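Local coordinates for alpha-galactosidase (Lactobacillus brevis, PDB 3MI6), which probably hydrolyses terminal, non-reducing alpha-D-galactose residues from alpha-D-galactosides such as galactose oligosaccharides, galactomannans and galactolipids, at residues D192-S197 with L206-L211; G245-F250 with A303-L308. All blocks are in the same frame, centred on the assembly; numbering follows the deposited sequence.

Contact 1. Residues D192-S197 with L206-L211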
ATOM      1  N   ASP D 192       7.761  -2.954  11.345  1.00 28.34           N
ATOM      2  CA  ASP D 192       8.326  -2.042  10.353  1.00 29.35           C
ATOM      3  C   ASP D 192       9.612  -1.613  10.994  1.00 30.01           C
ATOM      4  O   ASP D 192       9.633  -1.368  12.201  1.00 29.90           O
ATOM      5  CB  ASP D 192       7.480  -0.764  10.146  1.00 28.76           C
ATOM      6  CG  ASP D 192       6.161  -1.009   9.428  1.00 31.31           C
ATOM      7  OD1 ASP D 192       6.016  -2.034   8.728  1.00 32.24           O
ATOM      8  OD2 ASP D 192       5.256  -0.150   9.554  1.00 33.30           O
ATOM      9  N   LEU D 193      10.670  -1.506  10.193  1.00 31.49           N
ATOM     10  CA  LEU D 193      11.938  -0.921  10.628  1.00 28.36           C
ATOM     11  C   LEU D 193      11.881   0.554  10.334  1.00 27.99           C
ATOM     12  O   LEU D 193      11.613   0.950   9.199  1.00 29.88           O
ATOM     13  CB  LEU D 193      13.112  -1.540   9.862  1.00 28.55           C
ATOM     14  CG  LEU D 193      14.451  -0.804   9.852  1.00 25.26           C
ATOM     15  CD1 LEU D 193      14.957  -0.619  11.254  1.00 26.97           C
ATOM     16  CD2 LEU D 193      15.427  -1.583   9.031  1.00 24.70           C
ATOM     17  N   ILE D 194      12.135   1.364  11.352  1.00 27.50           N
ATOM     18  CA  ILE D 194      12.117   2.804  11.218  1.00 25.40           C
ATOM     19  C   ILE D 194      13.539   3.309  11.440  1.00 27.92           C
ATOM     20  O   ILE D 194      14.130   3.082  12.496  1.00 28.73           O
ATOM     21  CB  ILE D 194      11.169   3.430  12.245  1.00 25.22           C
ATOM     22  CG1 ILE D 194       9.765   2.854  12.060  1.00 29.14           C
ATOM     23  CG2 ILE D 194      11.142   4.946  12.112  1.00 25.44           C
ATOM     24  CD1 ILE D 194       8.755   3.311  13.116  1.00 29.19           C
ATOM     25  N   GLN D 195      14.087   3.993  10.437  1.00 28.32           N
ATOM     26  CA  GLN D 195      15.482   4.421  10.455  1.00 26.59           C
ATOM     27  C   GLN D 195      15.514   5.905  10.207  1.00 26.27           C
ATOM     28  O   GLN D 195      14.488   6.516   9.938  1.00 24.90           O
ATOM     29  CB  GLN D 195      16.283   3.708   9.371  1.00 23.78           C
ATOM     30  CG  GLN D 195      15.653   3.892   8.015  1.00 23.98           C
ATOM     31  CD  GLN D 195      16.297   3.050   6.958  1.00 25.24           C
ATOM     32  OE1 GLN D 195      15.999   1.863   6.823  1.00 26.44           O
ATOM     33  NE2 GLN D 195      17.173   3.661   6.175  1.00 25.79           N
ATOM     34  N   PHE D 196      16.702   6.482  10.312  1.00 26.34           N
ATOM     35  CA  PHE D 196      16.854   7.903  10.116  1.00 27.58           C
ATOM     36  C   PHE D 196      18.056   8.188   9.233  1.00 28.48           C
ATOM     37  O   PHE D 196      19.188   8.246   9.680  1.00 32.85           O
ATOM     38  CB  PHE D 196      16.850   8.624  11.464  1.00 26.43           C
ATOM     39  CG  PHE D 196      15.554   8.476  12.182  1.00 26.44           C
ATOM     40  CD1 PHE D 196      14.524   9.394  11.978  1.00 28.72           C
ATOM     41  CD2 PHE D 196      15.323   7.379  12.997  1.00 25.59           C
ATOM     42  CE1 PHE D 196      13.303   9.243  12.615  1.00 26.51           C
ATOM     43  CE2 PHE D 196      14.116   7.211  13.627  1.00 25.64           C
ATOM     44  CZ  PHE D 196      13.103   8.147  13.442  1.00 27.15           C
ATOM     45  N   SER D 197      17.785   8.339   7.952  1.00 27.09           N
ATOM     46  CA  SER D 197      18.819   8.414   6.957  1.00 27.90           C
ATOM     47  C   SER D 197      18.811   9.796   6.329  1.00 28.82           C
ATOM     48  O   SER D 197      17.779  10.470   6.318  1.00 29.01           O
ATOM     49  CB  SER D 197      18.535   7.345   5.908  1.00 27.38           C
ATOM     50  OG  SER D 197      18.114   6.149   6.555  1.00 27.36           O
ATOM     51  N   LEU D 206      12.931  10.426   8.292  1.00 29.25           N
ATOM     52  CA  LEU D 206      12.406   9.141   8.745  1.00 25.53           C
ATOM     53  C   LEU D 206      11.996   8.221   7.575  1.00 24.81           C
ATOM     54  O   LEU D 206      11.356   8.652   6.624  1.00 24.09           O
ATOM     55  CB  LEU D 206      11.229   9.394   9.675  1.00 25.44           C
ATOM     56  CG  LEU D 206      10.602   8.224  10.437  1.00 26.44           C
ATOM     57  CD1 LEU D 206       9.940   8.785  11.667  1.00 28.64           C
ATOM     58  CD2 LEU D 206       9.591   7.416   9.616  1.00 22.75           C
ATOM     59  N   TYR D 207      12.398   6.957   7.640  1.00 23.13           N
ATOM     60  CA  TYR D 207      12.014   5.976   6.627  1.00 22.34           C
ATOM     61  C   TYR D 207      11.397   4.794   7.348  1.00 24.93           C
ATOM     62  O   TYR D 207      11.865   4.393   8.411  1.00 26.49           O
ATOM     63  CB  TYR D 207      13.202   5.529   5.777  1.00 22.05           C
ATOM     64  CG  TYR D 207      13.710   6.592   4.867  1.00 24.03           C
ATOM     65  CD1 TYR D 207      13.192   6.743   3.584  1.00 25.61           C
ATOM     66  CD2 TYR D 207      14.692   7.484   5.287  1.00 26.37           C
ATOM     67  CE1 TYR D 207      13.657   7.747   2.730  1.00 23.96           C
ATOM     68  CE2 TYR D 207      15.159   8.495   4.436  1.00 25.57           C
ATOM     69  CZ  TYR D 207      14.635   8.613   3.160  1.00 23.69           C
ATOM     70  OH  TYR D 207      15.085   9.612   2.317  1.00 27.48           O
ATOM     71  N   ARG D 208      10.320   4.255   6.795  1.00 26.43           N
ATOM     72  CA  ARG D 208       9.546   3.258   7.518  1.00 25.50           C
ATOM     73  C   ARG D 208       9.207   2.113   6.574  1.00 24.92           C
ATOM     74  O   ARG D 208       8.454   2.295   5.628  1.00 27.73           O
ATOM     75  CB  ARG D 208       8.292   3.896   8.131  1.00 23.37           C
ATOM     76  CG  ARG D 208       7.298   2.874   8.711  1.00 26.53           C
ATOM     77  CD  ARG D 208       6.303   3.459   9.715  1.00 22.63           C
ATOM     78  NE  ARG D 208       5.593   2.392  10.414  1.00 23.46           N
ATOM     79  CZ  ARG D 208       4.844   2.566  11.499  1.00 24.65           C
ATOM     80  NH1 ARG D 208       4.684   3.757  12.044  1.00 25.79           N
ATOM     81  NH2 ARG D 208       4.266   1.536  12.058  1.00 29.11           N
ATOM     82  N   HIS D 209       9.805   0.951   6.808  1.00 25.51           N
ATOM     83  CA  HIS D 209       9.648  -0.203   5.911  1.00 28.01           C
ATOM     84  C   HIS D 209       9.379  -1.511   6.678  1.00 30.00           C
ATOM     85  O   HIS D 209       9.919  -1.752   7.763  1.00 29.67           O
ATOM     86  CB  HIS D 209      10.871  -0.347   4.974  1.00 26.52           C
ATOM     87  CG  HIS D 209      10.996   0.761   3.971  1.00 26.29           C
ATOM     88  ND1 HIS D 209      11.611   1.962   4.254  1.00 26.26           N
ATOM     89  CD2 HIS D 209      10.543   0.862   2.700  1.00 25.59           C
ATOM     90  CE1 HIS D 209      11.542   2.753   3.200  1.00 24.61           C
ATOM     91  NE2 HIS D 209      10.901   2.108   2.242  1.00 26.06           N
ATOM     92  N   PRO D 210       8.518  -2.353   6.120  1.00 28.50           N
ATOM     93  CA  PRO D 210       8.256  -3.656   6.730  1.00 29.02           C
ATOM     94  C   PRO D 210       9.507  -4.529   6.640  1.00 29.64           C
ATOM     95  O   PRO D 210      10.204  -4.437   5.636  1.00 30.04           O
ATOM     96  CB  PRO D 210       7.156  -4.250   5.836  1.00 28.88           C
ATOM     97  CG  PRO D 210       6.612  -3.123   5.058  1.00 30.53           C
ATOM     98  CD  PRO D 210       7.753  -2.152   4.887  1.00 29.45           C
ATOM     99  N   LEU D 211       9.790  -5.341   7.659  1.00 29.12           N
ATOM    100  CA  LEU D 211      10.898  -6.278   7.607  1.00 25.22           C
ATOM    101  C   LEU D 211      10.662  -7.248   6.466  1.00 27.45           C
ATOM    102  O   LEU D 211       9.524  -7.416   6.012  1.00 27.90           O
ATOM    103  CB  LEU D 211      10.993  -7.048   8.918  1.00 27.00           C
ATOM    104  CG  LEU D 211      11.968  -6.593  10.012  1.00 27.49           C
ATOM    105  CD1 LEU D 211      12.588  -5.231   9.732  1.00 25.02           C
ATOM    106  CD2 LEU D 211      11.271  -6.595  11.346  1.00 26.05           C
TER

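Contact 2. Residues G245-F250 with A303-L308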
ATOM      1  N   GLY D 245       0.325   2.206  20.395  1.00 31.95           N
ATOM      2  CA  GLY D 245       0.905   0.980  19.848  1.00 31.37           C
ATOM      3  C   GLY D 245       2.340   0.592  20.196  1.00 32.56           C
ATOM      4  O   GLY D 245       3.159   1.415  20.632  1.00 30.61           O
ATOM      5  N   ALA D 246       2.632  -0.690  19.965  1.00 33.23           N
ATOM      6  CA  ALA D 246       3.882  -1.341  20.377  1.00 30.31           C
ATOM      7  C   ALA D 246       5.062  -0.986  19.501  1.00 31.91           C
ATOM      8  O   ALA D 246       4.942  -0.924  18.287  1.00 33.97           O
ATOM      9  CB  ALA D 246       3.710  -2.836  20.366  1.00 31.01           C
ATOM     10  N   VAL D 247       6.217  -0.809  20.127  1.00 32.48           N
ATOM     11  CA  VAL D 247       7.426  -0.375  19.434  1.00 30.82           C
ATOM     12  C   VAL D 247       8.673  -0.530  20.296  1.00 30.87           C
ATOM     13  O   VAL D 247       8.679  -0.174  21.471  1.00 30.53           O
ATOM     14  CB  VAL D 247       7.351   1.095  19.017  1.00 31.26           C
ATOM     15  CG1 VAL D 247       6.837   1.978  20.169  1.00 30.49           C
ATOM     16  CG2 VAL D 247       8.721   1.552  18.565  1.00 31.75           C
ATOM     17  N   PHE D 248       9.726  -1.074  19.699  1.00 31.18           N
ATOM     18  CA  PHE D 248      11.032  -1.136  20.338  1.00 28.24           C
ATOM     19  C   PHE D 248      11.917  -0.014  19.840  1.00 29.07           C
ATOM     20  O   PHE D 248      11.810   0.418  18.696  1.00 30.14           O
ATOM     21  CB  PHE D 248      11.687  -2.463  20.023  1.00 29.91           C
ATOM     22  CG  PHE D 248      10.992  -3.626  20.640  1.00 30.40           C
ATOM     23  CD1 PHE D 248      10.028  -4.322  19.935  1.00 28.93           C
ATOM     24  CD2 PHE D 248      11.286  -4.013  21.936  1.00 27.03           C
ATOM     25  CE1 PHE D 248       9.386  -5.409  20.512  1.00 30.85           C
ATOM     26  CE2 PHE D 248      10.640  -5.081  22.515  1.00 28.66           C
ATOM     27  CZ  PHE D 248       9.691  -5.785  21.802  1.00 30.18           C
ATOM     28  N   GLY D 249      12.790   0.460  20.712  1.00 31.14           N
ATOM     29  CA  GLY D 249      13.727   1.509  20.363  1.00 29.76           C
ATOM     30  C   GLY D 249      15.124   1.069  20.710  1.00 29.84           C
ATOM     31  O   GLY D 249      15.354   0.507  21.769  1.00 31.51           O
ATOM     32  N   PHE D 250      16.066   1.319  19.817  1.00 30.00           N
ATOM     33  CA  PHE D 250      17.440   0.911  20.052  1.00 28.84           C
ATOM     34  C   PHE D 250      18.352   2.090  19.816  1.00 31.20           C
ATOM     35  O   PHE D 250      18.312   2.699  18.748  1.00 32.41           O
ATOM     36  CB  PHE D 250      17.833  -0.208  19.081  1.00 29.81           C
ATOM     37  CG  PHE D 250      16.919  -1.390  19.116  1.00 29.12           C
ATOM     38  CD1 PHE D 250      15.684  -1.345  18.501  1.00 28.79           C
ATOM     39  CD2 PHE D 250      17.294  -2.546  19.755  1.00 28.89           C
ATOM     40  CE1 PHE D 250      14.844  -2.429  18.529  1.00 28.80           C
ATOM     41  CE2 PHE D 250      16.446  -3.641  19.787  1.00 30.75           C
ATOM     42  CZ  PHE D 250      15.218  -3.578  19.174  1.00 28.40           C
ATOM     43  N   ALA D 303       2.438   2.236  24.247  1.00 27.10           N
ATOM     44  CA  ALA D 303       1.723   3.480  24.220  1.00 25.97           C
ATOM     45  C   ALA D 303       2.164   4.408  23.073  1.00 29.96           C
ATOM     46  O   ALA D 303       1.888   5.620  23.091  1.00 28.75           O
ATOM     47  CB  ALA D 303       1.836   4.151  25.556  1.00 24.08           C
ATOM     48  N   GLY D 304       2.823   3.834  22.064  1.00 29.03           N
ATOM     49  CA  GLY D 304       3.202   4.596  20.879  1.00 31.31           C
ATOM     50  C   GLY D 304       4.518   5.357  20.925  1.00 30.82           C
ATOM     51  O   GLY D 304       5.190   5.444  21.961  1.00 30.24           O
HETATM   52  N   MSE D 305       4.884   5.938  19.793  1.00 31.39           N
HETATM   53  CA  MSE D 305       6.243   6.474  19.638  1.00 32.30           C
HETATM   54  C   MSE D 305       6.551   7.768  20.405  1.00 31.68           C
HETATM   55  O   MSE D 305       7.699   7.998  20.809  1.00 30.60           O
HETATM   56  CB  MSE D 305       6.616   6.606  18.162  1.00 31.50           C
HETATM   57  CG  MSE D 305       6.573   5.277  17.423  1.00 34.87           C
HETATM   58 SE   MSE D 305       7.050   5.358  15.525  1.00 51.96          SE
HETATM   59  CE  MSE D 305       5.474   6.218  14.748  1.00 29.64           C
ATOM     60  N   ASN D 306       5.546   8.612  20.613  1.00 31.02           N
ATOM     61  CA  ASN D 306       5.777   9.792  21.428  1.00 28.89           C
ATOM     62  C   ASN D 306       6.259   9.321  22.788  1.00 31.24           C
ATOM     63  O   ASN D 306       7.265   9.837  23.327  1.00 30.35           O
ATOM     64  CB  ASN D 306       4.517  10.634  21.570  1.00 28.61           C
ATOM     65  CG  ASN D 306       4.396  11.731  20.493  1.00 30.00           C
ATOM     66  OD1 ASN D 306       5.360  12.425  20.147  1.00 29.96           O
ATOM     67  ND2 ASN D 306       3.188  11.903  19.987  1.00 29.75           N
ATOM     68  N   GLN D 307       5.555   8.316  23.325  1.00 29.28           N
ATOM     69  CA  GLN D 307       5.862   7.772  24.641  1.00 26.90           C
ATOM     70  C   GLN D 307       7.274   7.200  24.652  1.00 30.55           C
ATOM     71  O   GLN D 307       8.046   7.452  25.576  1.00 31.07           O
ATOM     72  CB  GLN D 307       4.830   6.728  25.065  1.00 28.85           C
ATOM     73  CG  GLN D 307       5.135   6.031  26.402  1.00 31.28           C
ATOM     74  CD  GLN D 307       5.245   6.990  27.601  1.00 35.38           C
ATOM     75  OE1 GLN D 307       6.151   6.852  28.452  1.00 36.61           O
ATOM     76  NE2 GLN D 307       4.329   7.959  27.675  1.00 30.48           N
ATOM     77  N   LEU D 308       7.627   6.468  23.599  1.00 30.33           N
ATOM     78  CA  LEU D 308       8.976   5.949  23.467  1.00 28.19           C
ATOM     79  C   LEU D 308      10.019   7.061  23.475  1.00 30.85           C
ATOM     80  O   LEU D 308      11.024   6.957  24.167  1.00 32.06           O
ATOM     81  CB  LEU D 308       9.113   5.107  22.207  1.00 28.38           C
ATOM     82  CG  LEU D 308      10.466   4.420  22.051  1.00 27.22           C
ATOM     83  CD1 LEU D 308      10.598   3.256  23.022  1.00 28.75           C
ATOM     84  CD2 LEU D 308      10.618   3.938  20.633  1.00 28.91           C
TER

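Contact 1. Residues D192-S197 with L206-L211
Leu193 pairs with His209, and Gln195 with Tyr207, in an antiparallel beta hairpin at one end of a nine-stranded sheet. Both are hydrogen-bonded pairs, each closed by two backbone bonds. His209 N lies 3.0 Å from Leu193 O. Gln195 N meets Tyr207 O at 3.0 Å, and Tyr207 N returns a bond to Gln195 O. The non-hydrogen-bonded pairs alternate with these and send Asp192, Ile194, Phe196, Leu206, Arg208 and Pro210 to the same face.

The charged contact on that face is a salt bridge. Arg208 NE lies 2.7 Å from Asp192 OD2, with an N-H...O angle of 161°. Asp192 OD2 accepts through its anti lone pair, and lies close to the guanidinium plane of Arg208. Arg208 NH2 adds a weak bond to Asp192 OD2 at 3.2 Å. The carboxylate and guanidinium planes are 76° apart. The arginine chain runs extended, with CG anti to the backbone N (chi1 170°), and this carries NE across to the aspartate. Arg208 NH1 bonds to Thr240 O, which further fixes the group.

Apolar packing follows on the same face. Ile194 CD1 sits over one guanidinium face, near its rim. Ile194 CG2 touches Leu206 CG at 3.7 Å. Leu206 CD1 reaches Phe196 CE1 at 3.5 Å, obliquely to the ring.

On the other face Gln195 CG packs on Tyr207 CB. The Gln195 amide also bonds Arg212 and Pro213 of a neighbouring subunit. Within its own strand, Gln195 NE2 meets Ser197 OG at 2.7 Å, close to the amide plane.

Contact 2. Residues G245-F250 with A303-L308
Gly245 O accepts a weak hydrogen bond from Gly304 N at 2.8 Å, with an N-H...O angle of 130°. Gly304 CA also brings a C-H toward the same oxygen, with CA 3.2 Å from Gly245 O. Gly245 and Ala303 form a single backbone bridge, just before strand 247-252 and helix 305-319. Gly304 is the N-cap residue of that helix. Its own carbonyl receives the first helical bond of the segment, from Leu308 N to Gly304 O at 3.1 Å. Gly245 and Gly304 both have positive phi, a backbone conformation that glycine adopts readily.

Beyond the bridge the contact is apolar and buried. Val247 points toward the helix and spreads its two methyl groups over different parts of it. Val247 CG2 is anti to the backbone N and meets Leu308 CD2 at 3.7 Å; the side chains lean across one another. Val247 CG1 faces the first turn, 4.3 Å from the CG of Met305, which is present as selenomethionine. The same Leu308 CD2 lies 4.0 Å from Gly249 CA, so this methyl rests directly on the strand backbone where no side chain intervenes.

Met234 of strand 233-236 extends the apolar patch, touching Val247, Met305 and Leu308. Phe248 turns away from the helix, and its ring meets those of Tyr36 and Tyr300. This is a helix laid against a face of the antiparallel sheet of the family 36 N-terminal beta domain; the helix follows strand 290-301 and comes before the first barrel strand, 333-335.

Overall arrangement
Both contacts involve the same antiparallel sheet, and their centres are about 14 Å apart. Contact 1 pairs two of its strands; contact 2 sets a helix start against a third. Strand 233-236 lies between strands 192-197 and 247-252. The two contacts touch through Met305, a selenomethionine. Met305 SE lies 3.6 Å from Ile194 CD1, and Met305 CE is 3.7 Å from Arg208 NH1. The start of helix 305-319 therefore packs on the hairpin as well as on strand 247-252. Neither contact lies at the predicted catalytic site, which includes Asp479 and Asp549 of the barrel domain. The loop joining the strands of contact 1 does carry Trp200, which is predicted to bind substrate.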